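Local coordinates for protein transport protein HOFQ (PDB 2Y3M) that binds DNA through its extra-membranous domains and, as a competence secretin, probably takes part in DNA uptake across the outer membrane, at residues Thr20-Ala25 and Thr30-Asp35; Leu44-Val49 and Ala59-Leu64; Ser118-Ser123 and Asn145-Gln150. One frame throughout, in Å; residues are numbered along the deposited sequence.

Contact 1 (Thr20-Ala25 and Thr30-Asp35); sequences TLQQLA and TNLIID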
ATOM      1  N   THR B  20      -2.770   0.245  13.627  1.00 69.70           N
ATOM      2  CA  THR B  20      -2.526  -1.026  12.940  1.00 69.95           C
ATOM      3  C   THR B  20      -1.035  -1.303  12.735  1.00 66.45           C
ATOM      4  O   THR B  20      -0.586  -2.447  12.836  1.00 69.06           O
ATOM      5  CB  THR B  20      -3.253  -1.048  11.576  1.00 70.94           C
ATOM      6  OG1 THR B  20      -4.662  -0.901  11.790  1.00 76.81           O
ATOM      7  CG2 THR B  20      -2.987  -2.347  10.817  1.00 74.55           C
ATOM      8  N   LEU B  21      -0.279  -0.248  12.445  1.00 63.29           N
ATOM      9  CA  LEU B  21       1.168  -0.352  12.252  1.00 63.32           C
ATOM     10  C   LEU B  21       1.912  -0.740  13.531  1.00 64.08           C
ATOM     11  O   LEU B  21       2.837  -1.553  13.485  1.00 66.05           O
ATOM     12  CB  LEU B  21       1.740   0.952  11.681  1.00 63.67           C
ATOM     13  CG  LEU B  21       1.594   1.231  10.182  1.00 64.88           C
ATOM     14  CD1 LEU B  21       2.053   2.649   9.864  1.00 67.63           C
ATOM     15  CD2 LEU B  21       2.360   0.215   9.335  1.00 68.95           C
ATOM     16  N   GLN B  22       1.508  -0.157  14.659  1.00 64.20           N
ATOM     17  CA  GLN B  22       2.131  -0.441  15.955  1.00 66.00           C
ATOM     18  C   GLN B  22       1.762  -1.834  16.458  1.00 67.87           C
ATOM     19  O   GLN B  22       2.589  -2.523  17.063  1.00 69.25           O
ATOM     20  CB  GLN B  22       1.752   0.628  16.984  1.00 68.96           C
ATOM     21  CG  GLN B  22       2.489   1.952  16.799  1.00 71.29           C
ATOM     22  CD  GLN B  22       1.803   3.122  17.489  1.00 77.46           C
ATOM     23  OE1 GLN B  22       0.573   3.226  17.494  1.00 78.76           O
ATOM     24  NE2 GLN B  22       2.600   4.017  18.064  1.00 83.57           N
ATOM     25  N   GLN B  23       0.522  -2.238  16.195  1.00 69.83           N
ATOM     26  CA  GLN B  23       0.037  -3.570  16.539  1.00 75.44           C
ATOM     27  C   GLN B  23       0.821  -4.669  15.810  1.00 76.48           C
ATOM     28  O   GLN B  23       1.279  -5.624  16.439  1.00 80.66           O
ATOM     29  CB  GLN B  23      -1.461  -3.689  16.245  1.00 80.81           C
ATOM     30  CG  GLN B  23      -2.363  -2.944  17.215  1.00 85.75           C
ATOM     31  CD  GLN B  23      -2.683  -3.740  18.474  1.00 96.01           C
ATOM     32  OE1 GLN B  23      -1.806  -4.351  19.088  1.00 95.66           O
ATOM     33  NE2 GLN B  23      -3.951  -3.726  18.869  1.00106.65           N
ATOM     34  N   LEU B  24       0.983  -4.527  14.492  1.00 74.66           N
ATOM     35  CA  LEU B  24       1.720  -5.517  13.693  1.00 79.10           C
ATOM     36  C   LEU B  24       3.237  -5.412  13.845  1.00 78.15           C
ATOM     37  O   LEU B  24       3.974  -6.278  13.370  1.00 84.48           O
ATOM     38  CB  LEU B  24       1.311  -5.472  12.211  1.00 81.03           C
ATOM     39  CG  LEU B  24       0.230  -6.472  11.764  1.00 90.12           C
ATOM     40  CD1 LEU B  24      -0.375  -6.083  10.417  1.00 91.06           C
ATOM     41  CD2 LEU B  24       0.758  -7.914  11.722  1.00100.98           C
ATOM     42  N   ALA B  25       3.693  -4.348  14.505  1.00 73.02           N
ATOM     43  CA  ALA B  25       5.098  -4.204  14.877  1.00 74.49           C
ATOM     44  C   ALA B  25       5.365  -4.947  16.186  1.00 76.23           C
ATOM     45  O   ALA B  25       6.355  -5.672  16.304  1.00 81.07           O
ATOM     46  CB  ALA B  25       5.480  -2.734  15.004  1.00 71.84           C
ATOM     47  N   THR B  30       8.970  -6.006  16.937  1.00 43.11           N
ATOM     48  CA  THR B  30       9.621  -5.013  16.102  1.00 39.77           C
ATOM     49  C   THR B  30       9.340  -3.627  16.661  1.00 39.90           C
ATOM     50  O   THR B  30       8.189  -3.267  16.894  1.00 41.36           O
ATOM     51  CB  THR B  30       9.122  -5.112  14.640  1.00 38.67           C
ATOM     52  OG1 THR B  30       9.566  -6.347  14.070  1.00 38.81           O
ATOM     53  CG2 THR B  30       9.637  -3.956  13.790  1.00 36.26           C
ATOM     54  N   ASN B  31      10.399  -2.863  16.902  1.00 39.91           N
ATOM     55  CA  ASN B  31      10.246  -1.459  17.267  1.00 40.84           C
ATOM     56  C   ASN B  31       9.864  -0.619  16.036  1.00 37.91           C
ATOM     57  O   ASN B  31      10.396  -0.834  14.944  1.00 35.99           O
ATOM     58  CB  ASN B  31      11.517  -0.924  17.932  1.00 43.69           C
ATOM     59  CG  ASN B  31      11.328   0.457  18.534  1.00 46.64           C
ATOM     60  OD1 ASN B  31      10.222   0.837  18.922  1.00 48.62           O
ATOM     61  ND2 ASN B  31      12.414   1.213  18.622  1.00 49.24           N
ATOM     62  N   LEU B  32       8.929   0.312  16.217  1.00 38.79           N
ATOM     63  CA  LEU B  32       8.450   1.156  15.118  1.00 37.41           C
ATOM     64  C   LEU B  32       8.571   2.650  15.426  1.00 38.19           C
ATOM     65  O   LEU B  32       8.026   3.134  16.418  1.00 41.33           O
ATOM     66  CB  LEU B  32       7.001   0.802  14.766  1.00 38.76           C
ATOM     67  CG  LEU B  32       6.295   1.647  13.703  1.00 39.78           C
ATOM     68  CD1 LEU B  32       6.824   1.356  12.293  1.00 40.08           C
ATOM     69  CD2 LEU B  32       4.793   1.434  13.769  1.00 43.65           C
ATOM     70  N   ILE B  33       9.302   3.371  14.584  1.00 36.93           N
ATOM     71  CA  ILE B  33       9.320   4.829  14.660  1.00 38.16           C
ATOM     72  C   ILE B  33       8.594   5.389  13.439  1.00 36.84           C
ATOM     73  O   ILE B  33       9.044   5.222  12.303  1.00 35.71           O
ATOM     74  CB  ILE B  33      10.754   5.421  14.750  1.00 40.15           C
ATOM     75  CG1 ILE B  33      11.602   4.662  15.779  1.00 43.18           C
ATOM     76  CG2 ILE B  33      10.694   6.911  15.097  1.00 42.94           C
ATOM     77  CD1 ILE B  33      13.106   4.907  15.654  1.00 47.39           C
ATOM     78  N   ILE B  34       7.446   6.009  13.689  1.00 38.16           N
ATOM     79  CA  ILE B  34       6.722   6.739  12.661  1.00 38.60           C
ATOM     80  C   ILE B  34       7.258   8.165  12.615  1.00 39.53           C
ATOM     81  O   ILE B  34       7.211   8.895  13.615  1.00 41.47           O
ATOM     82  CB  ILE B  34       5.186   6.742  12.901  1.00 41.62           C
ATOM     83  CG1 ILE B  34       4.651   5.304  12.967  1.00 42.37           C
ATOM     84  CG2 ILE B  34       4.472   7.528  11.795  1.00 43.08           C
ATOM     85  CD1 ILE B  34       3.317   5.162  13.669  1.00 47.38           C
ATOM     86  N   ASP B  35       7.793   8.533  11.454  1.00 39.39           N
ATOM     87  CA  ASP B  35       8.277   9.877  11.200  1.00 41.52           C
ATOM     88  C   ASP B  35       7.315  10.571  10.235  1.00 42.65           C
ATOM     89  O   ASP B  35       7.268  10.260   9.038  1.00 43.31           O
ATOM     90  CB  ASP B  35       9.713   9.843  10.662  1.00 43.00           C
ATOM     91  CG  ASP B  35      10.693   9.177  11.638  1.00 45.56           C
ATOM     92  OD1 ASP B  35      10.653   9.509  12.844  1.00 48.45           O
ATOM     93  OD2 ASP B  35      11.507   8.320  11.207  1.00 47.73           O
TER
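Leu-32 reaches across to the helix and lays one methyl branch against the turn formed by Leu-21 and Gln-22. With CG anti to the backbone N (chi1 176°), its CD2 comes to lie 3.7 Å from Leu-21 CB and 3.8 Å from Gln-22 CG. The same methyl sits 3.6 Å from Leu-21 O, so it meets backbone as well as side chain. Gln-22 runs at about a right angle to Leu-32, and the touch is made by its aliphatic part. One turn further on, Ala-25 presents its CB to the root of Leu-32, with CB to CB at 3.9 Å. A backbone hydrogen bond ends the contact: Thr-30 N gives to Ala-25 O at 2.7 Å, with an N-H...O angle of 155°.

The segment axes pass 8.1 Å apart and run roughly antiparallel, at 159°, consistent with the four-residue connection (26-29) that turns the chain back. Thr-30 OG1 is hydrogen-bonded to Ser-57 and Asn-48, which ties the turn to helix 51-63 and the end of strand 42-48. Leu-21 and Ile-34 both pack on Leu-44 of strand 42-48, the antiparallel neighbour of strand 31-36.

Contact 2 (Leu44-Val49 and Ala59-Leu64); sequences LQLENV and AKIKQL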
ATOM      1  N   LEU B  44       8.646   5.128   8.025  1.00 37.60           N
ATOM      2  CA  LEU B  44       8.682   4.145   9.101  1.00 34.77           C
ATOM      3  C   LEU B  44      10.099   3.645   9.290  1.00 35.09           C
ATOM      4  O   LEU B  44      10.770   3.270   8.321  1.00 38.16           O
ATOM      5  CB  LEU B  44       7.784   2.957   8.784  1.00 35.95           C
ATOM      6  CG  LEU B  44       6.326   3.188   8.417  1.00 39.13           C
ATOM      7  CD1 LEU B  44       5.677   1.839   8.152  1.00 42.30           C
ATOM      8  CD2 LEU B  44       5.594   3.960   9.517  1.00 38.33           C
ATOM      9  N   GLN B  45      10.564   3.656  10.535  1.00 33.45           N
ATOM     10  CA  GLN B  45      11.806   2.977  10.858  1.00 34.89           C
ATOM     11  C   GLN B  45      11.477   1.745  11.679  1.00 32.97           C
ATOM     12  O   GLN B  45      10.895   1.847  12.760  1.00 32.01           O
ATOM     13  CB  GLN B  45      12.796   3.891  11.582  1.00 36.92           C
ATOM     14  CG  GLN B  45      14.069   3.157  11.979  1.00 41.34           C
ATOM     15  CD  GLN B  45      15.286   4.045  12.039  1.00 48.06           C
ATOM     16  OE1 GLN B  45      15.327   5.113  11.423  1.00 50.30           O
ATOM     17  NE2 GLN B  45      16.298   3.602  12.779  1.00 52.03           N
ATOM     18  N   LEU B  46      11.836   0.585  11.142  1.00 40.25           N
ATOM     19  CA  LEU B  46      11.554  -0.694  11.782  1.00 38.93           C
ATOM     20  C   LEU B  46      12.823  -1.288  12.360  1.00 37.25           C
ATOM     21  O   LEU B  46      13.880  -1.247  11.736  1.00 35.57           O
ATOM     22  CB  LEU B  46      10.919  -1.663  10.788  1.00 37.69           C
ATOM     23  CG  LEU B  46       9.581  -1.202  10.220  1.00 40.12           C
ATOM     24  CD1 LEU B  46       9.277  -1.950   8.965  1.00 41.29           C
ATOM     25  CD2 LEU B  46       8.485  -1.412  11.240  1.00 44.17           C
ATOM     26  N   GLU B  47      12.718  -1.816  13.573  1.00 38.21           N
ATOM     27  CA  GLU B  47      13.869  -2.400  14.249  1.00 37.33           C
ATOM     28  C   GLU B  47      13.537  -3.765  14.816  1.00 37.43           C
ATOM     29  O   GLU B  47      12.522  -3.931  15.484  1.00 39.95           O
ATOM     30  CB  GLU B  47      14.356  -1.481  15.368  1.00 39.64           C
ATOM     31  CG  GLU B  47      15.016  -0.212  14.882  1.00 40.71           C
ATOM     32  CD  GLU B  47      15.161   0.824  15.972  1.00 45.67           C
ATOM     33  OE1 GLU B  47      14.760   0.558  17.125  1.00 48.53           O
ATOM     34  OE2 GLU B  47      15.680   1.915  15.671  1.00 48.31           O
ATOM     35  N   ASN B  48      14.399  -4.737  14.542  1.00 35.37           N
ATOM     36  CA  ASN B  48      14.284  -6.056  15.157  1.00 36.68           C
ATOM     37  C   ASN B  48      15.662  -6.685  15.398  1.00 35.20           C
ATOM     38  O   ASN B  48      16.556  -6.553  14.566  1.00 32.69           O
ATOM     39  CB  ASN B  48      13.402  -6.967  14.302  1.00 37.59           C
ATOM     40  CG  ASN B  48      12.833  -8.129  15.082  1.00 41.36           C
ATOM     41  OD1 ASN B  48      13.572  -8.952  15.625  1.00 43.17           O
ATOM     42  ND2 ASN B  48      11.509  -8.214  15.131  1.00 43.85           N
ATOM     43  N   VAL B  49      15.824  -7.359  16.539  1.00 37.19           N
ATOM     44  CA  VAL B  49      17.084  -8.053  16.875  1.00 36.14           C
ATOM     45  C   VAL B  49      17.355  -9.213  15.911  1.00 36.04           C
ATOM     46  O   VAL B  49      18.506  -9.597  15.697  1.00 34.73           O
ATOM     47  CB  VAL B  49      17.139  -8.546  18.361  1.00 39.57           C
ATOM     48  CG1 VAL B  49      17.102  -7.376  19.331  1.00 39.84           C
ATOM     49  CG2 VAL B  49      16.021  -9.535  18.669  1.00 43.59           C
ATOM     50  N   ALA B  59       7.259  -7.227   5.083  1.00 45.82           N
ATOM     51  CA  ALA B  59       6.275  -7.913   4.256  1.00 49.43           C
ATOM     52  C   ALA B  59       4.847  -7.628   4.708  1.00 50.35           C
ATOM     53  O   ALA B  59       3.986  -7.336   3.876  1.00 51.81           O
ATOM     54  CB  ALA B  59       6.540  -9.419   4.238  1.00 52.61           C
ATOM     55  N   LYS B  60       4.600  -7.711   6.017  1.00 50.31           N
ATOM     56  CA  LYS B  60       3.256  -7.498   6.569  1.00 52.36           C
ATOM     57  C   LYS B  60       2.766  -6.071   6.341  1.00 50.85           C
ATOM     58  O   LYS B  60       1.595  -5.863   6.016  1.00 52.57           O
ATOM     59  CB  LYS B  60       3.190  -7.848   8.062  1.00 53.46           C
ATOM     60  CG  LYS B  60       3.455  -9.312   8.389  1.00 57.43           C
ATOM     61  CD  LYS B  60       2.271 -10.218   8.075  1.00 63.86           C
ATOM     62  CE  LYS B  60       2.721 -11.664   7.879  1.00 68.60           C
ATOM     63  NZ  LYS B  60       3.569 -12.181   8.999  1.00 69.89           N
ATOM     64  N   ILE B  61       3.661  -5.099   6.515  1.00 48.31           N
ATOM     65  CA  ILE B  61       3.346  -3.692   6.245  1.00 48.15           C
ATOM     66  C   ILE B  61       3.042  -3.464   4.757  1.00 49.22           C
ATOM     67  O   ILE B  61       2.123  -2.719   4.415  1.00 50.31           O
ATOM     68  CB  ILE B  61       4.470  -2.748   6.742  1.00 46.14           C
ATOM     69  CG1 ILE B  61       4.524  -2.768   8.271  1.00 46.58           C
ATOM     70  CG2 ILE B  61       4.252  -1.316   6.246  1.00 46.65           C
ATOM     71  CD1 ILE B  61       5.797  -2.208   8.858  1.00 44.76           C
ATOM     72  N   LYS B  62       3.808  -4.129   3.891  1.00 49.81           N
ATOM     73  CA  LYS B  62       3.606  -4.069   2.444  1.00 52.23           C
ATOM     74  C   LYS B  62       2.267  -4.679   2.025  1.00 55.17           C
ATOM     75  O   LYS B  62       1.655  -4.224   1.063  1.00 56.84           O
ATOM     76  CB  LYS B  62       4.759  -4.757   1.704  1.00 52.95           C
ATOM     77  CG  LYS B  62       6.030  -3.924   1.613  1.00 52.05           C
ATOM     78  CD  LYS B  62       7.153  -4.693   0.918  1.00 54.48           C
ATOM     79  CE  LYS B  62       8.414  -3.845   0.747  1.00 53.94           C
ATOM     80  NZ  LYS B  62       8.353  -2.946  -0.442  1.00 57.87           N
ATOM     81  N   GLN B  63       1.820  -5.696   2.763  1.00 73.06           N
ATOM     82  CA  GLN B  63       0.558  -6.394   2.486  1.00 75.74           C
ATOM     83  C   GLN B  63      -0.691  -5.608   2.903  1.00 69.99           C
ATOM     84  O   GLN B  63      -1.797  -5.934   2.467  1.00 71.88           O
ATOM     85  CB  GLN B  63       0.545  -7.767   3.165  1.00 81.42           C
ATOM     86  CG  GLN B  63       1.389  -8.826   2.467  1.00 91.11           C
ATOM     87  CD  GLN B  63       1.759  -9.992   3.378  1.00 96.42           C
ATOM     88  OE1 GLN B  63       2.926 -10.381   3.463  1.00100.25           O
ATOM     89  NE2 GLN B  63       0.767 -10.549   4.067  1.00 97.42           N
ATOM     90  N   LEU B  64      -0.518  -4.592   3.748  1.00 64.93           N
ATOM     91  CA  LEU B  64      -1.645  -3.799   4.249  1.00 61.64           C
ATOM     92  C   LEU B  64      -2.343  -3.038   3.135  1.00 59.43           C
ATOM     93  O   LEU B  64      -1.696  -2.339   2.352  1.00 58.28           O
ATOM     94  CB  LEU B  64      -1.191  -2.798   5.319  1.00 58.82           C
ATOM     95  CG  LEU B  64      -0.696  -3.292   6.680  1.00 62.26           C
ATOM     96  CD1 LEU B  64      -0.202  -2.108   7.510  1.00 61.32           C
ATOM     97  CD2 LEU B  64      -1.766  -4.076   7.435  1.00 66.39           C
TER
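Between Leu-44, Leu-46 and Ile-61 no flat group intervenes: two of the strand's planar groups, the amide of Gln-45 and the carboxylate of Glu-47, belong to its other face. There Gln-45 NE2 makes only a weak hydrogen bond to Glu-47 OE2, 3.4 Å long and bent to 137°. Glu-47 OE1 accepts from Asn-31 ND2 and forms a salt bridge with Lys-77 of the second subunit.

The residues that touch across the two segments are all aliphatic. Ile-61 and each leucine reach toward each other tip to tip. CG1 of Ile-61 stands beside its backbone N (chi1 -68°), and the extended chain sends CD1 into the fork of Leu-46, 3.5 Å from Leu-46 CD1 and 3.7 Å from Leu-46 CD2. The first of these is tighter than a usual carbon-carbon contact. CG2 of Ile-61 meets Leu-44 CD1 at 4.0 Å, which CD1 of Ile-61 also approaches at 4.1 Å, so the isoleucine bridges both leucines.

The nearest CA atoms, those of Leu-44 and Ile-61, are 9.9 Å apart. Strand 42-48 and helix 51-63 belong to a beta-alpha-beta-beta-alpha-beta run from strand 6-14 to strand 67-76, a compact unit in which helices 18-26 and 51-63 pack with the two-stranded sheet 31-36/42-48. Leu-21 of helix 18-26 touches Ile-61 as well, and Leu-54 and Val-58 of helix 51-63 line Leu-46. Residues Leu-44 to Asn-48 also pair antiparallel with a strand of the second subunit, and Lys-62 NZ forms a salt bridge with Asp-65 of that subunit.

Contact 3 (Ser118-Ser123 and Asn145-Gln150); sequences SEVMKS and NLLLIQ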
ATOM      1  N   SER B 118     -24.051  -3.862  -7.905  1.00 39.07           N
ATOM      2  CA  SER B 118     -23.144  -3.651  -9.036  1.00 40.93           C
ATOM      3  C   SER B 118     -23.545  -4.456 -10.274  1.00 41.54           C
ATOM      4  O   SER B 118     -23.426  -3.964 -11.395  1.00 41.57           O
ATOM      5  CB  SER B 118     -21.705  -3.970  -8.640  1.00 45.03           C
ATOM      6  OG  SER B 118     -21.607  -5.296  -8.160  1.00 47.35           O
ATOM      7  N   GLU B 119     -24.031  -5.679 -10.064  1.00 43.11           N
ATOM      8  CA  GLU B 119     -24.524  -6.512 -11.166  1.00 45.14           C
ATOM      9  C   GLU B 119     -25.801  -5.939 -11.788  1.00 41.92           C
ATOM     10  O   GLU B 119     -25.943  -5.918 -13.015  1.00 42.96           O
ATOM     11  CB  GLU B 119     -24.737  -7.966 -10.723  1.00 48.69           C
ATOM     12  CG  GLU B 119     -23.478  -8.677 -10.213  1.00 54.87           C
ATOM     13  CD  GLU B 119     -22.388  -8.840 -11.269  1.00 61.86           C
ATOM     14  OE1 GLU B 119     -22.699  -8.847 -12.486  1.00 63.45           O
ATOM     15  OE2 GLU B 119     -21.207  -8.972 -10.876  1.00 66.45           O
ATOM     16  N   VAL B 120     -26.712  -5.466 -10.939  1.00 38.99           N
ATOM     17  CA  VAL B 120     -27.923  -4.778 -11.390  1.00 36.88           C
ATOM     18  C   VAL B 120     -27.546  -3.565 -12.242  1.00 36.04           C
ATOM     19  O   VAL B 120     -28.088  -3.377 -13.335  1.00 36.84           O
ATOM     20  CB  VAL B 120     -28.809  -4.338 -10.203  1.00 35.13           C
ATOM     21  CG1 VAL B 120     -30.030  -3.551 -10.682  1.00 33.65           C
ATOM     22  CG2 VAL B 120     -29.252  -5.543  -9.399  1.00 36.77           C
ATOM     23  N   MET B 121     -26.597  -2.773 -11.745  1.00 35.11           N
ATOM     24  CA  MET B 121     -26.107  -1.591 -12.451  1.00 35.11           C
ATOM     25  C   MET B 121     -25.467  -1.898 -13.803  1.00 37.43           C
ATOM     26  O   MET B 121     -25.636  -1.135 -14.746  1.00 37.87           O
ATOM     27  CB  MET B 121     -25.151  -0.782 -11.569  1.00 35.21           C
ATOM     28  CG  MET B 121     -25.866   0.002 -10.477  1.00 33.48           C
ATOM     29  SD  MET B 121     -27.051   1.215 -11.113  1.00 32.67           S
ATOM     30  CE  MET B 121     -25.963   2.526 -11.658  1.00 33.44           C
ATOM     31  N   LYS B 122     -24.743  -3.009 -13.898  1.00 39.74           N
ATOM     32  CA  LYS B 122     -24.188  -3.441 -15.180  1.00 42.85           C
ATOM     33  C   LYS B 122     -25.298  -3.803 -16.159  1.00 43.53           C
ATOM     34  O   LYS B 122     -25.238  -3.455 -17.335  1.00 45.56           O
ATOM     35  CB  LYS B 122     -23.247  -4.631 -15.000  1.00 46.46           C
ATOM     36  CG  LYS B 122     -21.933  -4.291 -14.336  1.00 47.61           C
ATOM     37  CD  LYS B 122     -21.102  -5.539 -14.158  1.00 52.41           C
ATOM     38  CE  LYS B 122     -20.282  -5.464 -12.892  1.00 53.54           C
ATOM     39  NZ  LYS B 122     -19.617  -6.766 -12.602  1.00 59.09           N
ATOM     40  N   SER B 123     -26.308  -4.508 -15.663  1.00 42.91           N
ATOM     41  CA  SER B 123     -27.476  -4.867 -16.463  1.00 44.34           C
ATOM     42  C   SER B 123     -28.239  -3.615 -16.916  1.00 42.58           C
ATOM     43  O   SER B 123     -28.546  -3.471 -18.099  1.00 45.28           O
ATOM     44  CB  SER B 123     -28.388  -5.810 -15.672  1.00 44.46           C
ATOM     45  OG  SER B 123     -29.499  -6.212 -16.450  1.00 47.66           O
ATOM     46  N   ASN B 145     -25.771  -3.394   0.105  1.00 44.47           N
ATOM     47  CA  ASN B 145     -26.535  -3.790  -1.075  1.00 43.52           C
ATOM     48  C   ASN B 145     -27.760  -2.904  -1.325  1.00 42.22           C
ATOM     49  O   ASN B 145     -28.836  -3.388  -1.672  1.00 42.67           O
ATOM     50  CB  ASN B 145     -26.890  -5.282  -1.030  1.00 44.99           C
ATOM     51  CG  ASN B 145     -26.910  -5.917  -2.408  1.00 46.15           C
ATOM     52  OD1 ASN B 145     -26.284  -5.421  -3.346  1.00 46.20           O
ATOM     53  ND2 ASN B 145     -27.627  -7.024  -2.534  1.00 47.70           N
ATOM     54  N   LEU B 146     -27.565  -1.600  -1.134  1.00 41.93           N
ATOM     55  CA  LEU B 146     -28.594  -0.590  -1.362  1.00 41.38           C
ATOM     56  C   LEU B 146     -28.367   0.088  -2.707  1.00 39.82           C
ATOM     57  O   LEU B 146     -27.233   0.168  -3.178  1.00 40.04           O
ATOM     58  CB  LEU B 146     -28.549   0.486  -0.267  1.00 43.01           C
ATOM     59  CG  LEU B 146     -28.778   0.135   1.202  1.00 46.57           C
ATOM     60  CD1 LEU B 146     -28.310   1.273   2.097  1.00 50.28           C
ATOM     61  CD2 LEU B 146     -30.228  -0.191   1.488  1.00 47.96           C
ATOM     62  N   LEU B 147     -29.451   0.571  -3.310  1.00 39.14           N
ATOM     63  CA  LEU B 147     -29.391   1.448  -4.478  1.00 38.03           C
ATOM     64  C   LEU B 147     -30.212   2.694  -4.161  1.00 38.29           C
ATOM     65  O   LEU B 147     -31.363   2.595  -3.733  1.00 39.66           O
ATOM     66  CB  LEU B 147     -29.971   0.761  -5.716  1.00 37.91           C
ATOM     67  CG  LEU B 147     -29.132  -0.129  -6.634  1.00 39.60           C
ATOM     68  CD1 LEU B 147     -30.014  -1.183  -7.285  1.00 42.51           C
ATOM     69  CD2 LEU B 147     -28.443   0.673  -7.708  1.00 38.91           C
ATOM     70  N   LEU B 148     -29.614   3.861  -4.365  1.00 38.27           N
ATOM     71  CA  LEU B 148     -30.294   5.133  -4.146  1.00 39.41           C
ATOM     72  C   LEU B 148     -30.377   5.857  -5.486  1.00 37.74           C
ATOM     73  O   LEU B 148     -29.350   6.141  -6.108  1.00 37.68           O
ATOM     74  CB  LEU B 148     -29.528   5.973  -3.118  1.00 42.30           C
ATOM     75  CG  LEU B 148     -30.147   7.229  -2.486  1.00 47.10           C
ATOM     76  CD1 LEU B 148     -29.323   7.695  -1.281  1.00 51.66           C
ATOM     77  CD2 LEU B 148     -30.321   8.384  -3.476  1.00 47.77           C
ATOM     78  N   ILE B 149     -31.596   6.152  -5.930  1.00 37.25           N
ATOM     79  CA  ILE B 149     -31.803   6.811  -7.215  1.00 35.85           C
ATOM     80  C   ILE B 149     -32.456   8.190  -7.094  1.00 37.18           C
ATOM     81  O   ILE B 149     -33.396   8.381  -6.322  1.00 39.80           O
ATOM     82  CB  ILE B 149     -32.585   5.903  -8.217  1.00 35.25           C
ATOM     83  CG1 ILE B 149     -32.885   6.668  -9.516  1.00 34.25           C
ATOM     84  CG2 ILE B 149     -33.839   5.322  -7.570  1.00 37.39           C
ATOM     85  CD1 ILE B 149     -33.470   5.830 -10.619  1.00 36.05           C
ATOM     86  N   GLN B 150     -31.936   9.149  -7.855  1.00 36.45           N
ATOM     87  CA  GLN B 150     -32.532  10.478  -7.931  1.00 38.01           C
ATOM     88  C   GLN B 150     -32.690  10.915  -9.382  1.00 36.27           C
ATOM     89  O   GLN B 150     -31.703  11.056 -10.107  1.00 35.59           O
ATOM     90  CB  GLN B 150     -31.703  11.507  -7.159  1.00 40.76           C
ATOM     91  CG  GLN B 150     -32.317  12.902  -7.182  1.00 44.03           C
ATOM     92  CD  GLN B 150     -31.499  13.943  -6.438  1.00 49.16           C
ATOM     93  OE1 GLN B 150     -30.298  14.099  -6.666  1.00 50.10           O
ATOM     94  NE2 GLN B 150     -32.155  14.677  -5.557  1.00 54.27           N
TER
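Leu-147 points from its strand to the helix and supplies both apolar contacts, one with each of its methyls. CD1 lies 4.1 Å from Val-120 CG1, a looser touch in which the two side chains cross at a slant. Val-120 CG1 is anti to the backbone N (chi1 177°), which places that methyl for the meeting. The closer apolar contact involves sulfur: Leu-147 CD2 is 3.7 Å from Met-121 SD and 3.8 Å from Met-121 CG. Methionine and leucine lie alongside each other with opposite directions, and the methionine, bent at chi2 (-61°) and again at chi3, offers its middle atoms. No hydrogen bond joins the two segments.

Charged interactions lie on the helix, apart from this apolar face. Lys-122 NZ forms a salt bridge with Glu-119 OE2 at 3.2 Å, approaching from above the carboxylate plane, 49° out of it. The same NZ has a second acid, Asp-52 of the second subunit.

Ser-118 OG is hydrogen-bonded to Asp-142 OD2. Asn-145 uses OD1 on Ala-117 N and ND2 on Ala-115 O, joining the start of strand 146-151 to the first residue of helix 117-125 and the loop before it. Strand 146-151 runs between strands 137-141 and 106-111. Ile-163 of helix 153-166 packs on both Val-120 and Leu-147, so the two helices share this face; the order beta-alpha-beta-beta-alpha is consistent with the fold that these domains share with type I KH domains.

Overall arrangement
Following strand 6-14, contact 1 closes the short turn between helix 18-26 and strand 31-36. The chain then doubles back into strand 42-48, and contact 2 closes the next connection, onto helix 51-63. The two loops follow in series without nesting or crossing, yet their centres lie about 7 Å apart, joined by backbone bonds such as Asn-31 N to Glu-47 O. Strand 67-76, antiparallel neighbour of both 6-14 and 137-141, carries the five-stranded sheet between the two lobes. Beyond the unmodelled residues 78-103, contact 3 closes a longer loop, from helix 117-125 to strand 146-151. Its centre is about 40 Å from the centres of contacts 1 and 2, and all three touch the second subunit.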